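Local coordinates for protein elastase inhibitor AFUEI (Aspergillus fumigatus Af293, PDB 3W0E) that inhibits serine-type elastases, blocking the fungus's own elastase non-competitively at nanomolar concentration and also acting on human leukocyte elastase, at residues Ser50-Gln55 with Ile63-Ala68. Residues are numbered along the deposited sequence; the frame is centred on the assembly and turned at random.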
# COMPACT_ATOMS: atom_id res chain seq x y z
N SER A 50 -9.57 -4.17 -4.69
CA SER A 50 -9.63 -3.95 -6.14
C SER A 50 -9.09 -2.59 -6.57
O SER A 50 -8.92 -2.33 -7.76
CB SER A 50 -11.08 -4.07 -6.64
OG SER A 50 -11.71 -5.25 -6.16
N ARG A 51 -8.83 -1.71 -5.61
CA ARG A 51 -8.44 -0.33 -5.92
C ARG A 51 -6.93 -0.18 -6.06
O ARG A 51 -6.16 -0.54 -5.15
CB ARG A 51 -8.98 0.62 -4.85
CG ARG A 51 -8.62 2.12 -5.10
CD ARG A 51 -9.44 3.00 -4.21
NE ARG A 51 -9.30 2.62 -2.81
CZ ARG A 51 -10.09 3.04 -1.83
NH1 ARG A 51 -11.08 3.88 -2.08
NH2 ARG A 51 -9.87 2.61 -0.58
N LEU A 52 -6.50 0.34 -7.21
CA LEU A 52 -5.09 0.59 -7.41
C LEU A 52 -4.80 2.01 -6.96
O LEU A 52 -5.43 2.96 -7.42
CB LEU A 52 -4.71 0.41 -8.88
CG LEU A 52 -3.27 0.79 -9.22
CD1 LEU A 52 -2.27 0.02 -8.35
CD2 LEU A 52 -3.01 0.54 -10.70
N ASN A 53 -3.86 2.14 -6.04
CA ASN A 53 -3.43 3.45 -5.57
C ASN A 53 -2.09 3.80 -6.18
O ASN A 53 -1.13 3.06 -6.06
CB ASN A 53 -3.30 3.49 -4.04
CG ASN A 53 -4.61 3.25 -3.35
OD1 ASN A 53 -5.47 4.13 -3.31
ND2 ASN A 53 -4.79 2.05 -2.82
N ILE A 54 -2.05 4.93 -6.87
CA ILE A 54 -0.81 5.41 -7.46
C ILE A 54 -0.35 6.60 -6.62
O ILE A 54 -1.05 7.61 -6.55
CB ILE A 54 -1.05 5.88 -8.89
CG1 ILE A 54 -1.62 4.73 -9.73
CG2 ILE A 54 0.26 6.41 -9.50
CD1 ILE A 54 -0.63 3.65 -10.03
N GLN A 55 0.80 6.48 -5.98
CA GLN A 55 1.25 7.53 -5.09
C GLN A 55 2.28 8.34 -5.85
O GLN A 55 3.24 7.79 -6.40
CB GLN A 55 1.86 6.93 -3.82
CG GLN A 55 2.12 7.96 -2.74
CD GLN A 55 2.08 7.37 -1.34
OE1 GLN A 55 2.03 6.15 -1.15
NE2 GLN A 55 2.10 8.25 -0.34
N ILE A 63 5.90 7.51 -7.11
CA ILE A 63 6.81 7.02 -6.07
C ILE A 63 6.42 5.65 -5.55
O ILE A 63 7.25 4.99 -4.91
CB ILE A 63 6.98 8.00 -4.88
CG1 ILE A 63 5.67 8.23 -4.14
CG2 ILE A 63 7.59 9.34 -5.36
CD1 ILE A 63 5.73 9.46 -3.23
N SER A 64 5.18 5.23 -5.77
CA SER A 64 4.78 3.89 -5.35
C SER A 64 3.38 3.52 -5.79
O SER A 64 2.65 4.36 -6.31
CB SER A 64 4.87 3.77 -3.83
OG SER A 64 4.94 2.41 -3.41
N ALA A 65 3.00 2.26 -5.57
CA ALA A 65 1.64 1.81 -5.86
C ALA A 65 1.28 0.66 -4.93
O ALA A 65 2.14 -0.13 -4.57
CB ALA A 65 1.50 1.39 -7.32
N HIS A 66 0.01 0.58 -4.55
CA HIS A 66 -0.46 -0.56 -3.78
C HIS A 66 -1.96 -0.67 -3.94
O HIS A 66 -2.62 0.32 -4.27
CB HIS A 66 -0.06 -0.46 -2.30
CG HIS A 66 -0.79 0.61 -1.54
ND1 HIS A 66 -0.46 1.94 -1.63
CD2 HIS A 66 -1.82 0.53 -0.66
CE1 HIS A 66 -1.26 2.65 -0.85
NE2 HIS A 66 -2.09 1.82 -0.24
N CYS A 67 -2.50 -1.86 -3.72
CA CYS A 67 -3.93 -2.06 -3.81
C CYS A 67 -4.54 -1.91 -2.42
O CYS A 67 -4.09 -2.56 -1.47
CB CYS A 67 -4.25 -3.43 -4.42
SG CYS A 67 -3.56 -3.62 -6.05
N ALA A 68 -5.54 -1.04 -2.31
CA ALA A 68 -6.21 -0.80 -1.04
C ALA A 68 -7.23 0.31 -1.16
O ALA A 68 -8.10 0.48 -0.30
CB ALA A 68 -5.17 -0.45 0.05
OXT ALA A 68 -7.21 1.08 -2.13
O HOH W 1 1.41 3.65 -2.29
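Two side chains grip OXT of Ala68, an oxygen of the C-terminal carboxylate. Arg51 NE donates to Ala68 OXT at 2.7 Å in a nearly straight hydrogen bond (175°) that is part of a salt bridge, close to the guanidinium plane. Asn53 ND2 donates to Ala68 OXT at 2.7 Å, near the amide plane. Arg51 NH2 takes the other oxygen, Ala68 O, at 2.8 Å on a lone pair, so the guanidinium meets the carboxylate side-on. The bend at chi3 (55°) turns the guanidinium to the chain end.

Asn53 ND2 also bonds His66 O at 3.1 Å, from the face opposite to that used by Asn53 N. The same amide nitrogen lies over one face of the His66 ring, toward its rim. At the ring edge, a water bridges His66 ND1 and Gln55 OE1. Gln55 NE2 bonds Glu46 O of the second subunit, and the His66 ring stacks on His66 of the same subunit.

The contact lies in the beta hairpin of strands 52-56 and 62-67, whose first strand also pairs in parallel with strand 34-37. A classic beta bulge puts Ile63 and Ser64 opposite the single residue Gln55, whose O accepts from Ile63 N (2.8 Å) and Ser64 N (3.3 Å). Leu52 CD1 and Ile54 CD1 each lie 4.1 Å from Ala65 CB, on the face toward helix 2-15. The Cys5-Cys67 disulfide ties strand to helix. With Asn53 OD1 held by Arg35, the amide is fixed at both ends, and the buried C-terminal charge is probably balanced by Arg51, with Arg35 as a more distant, weak ion-pair partner.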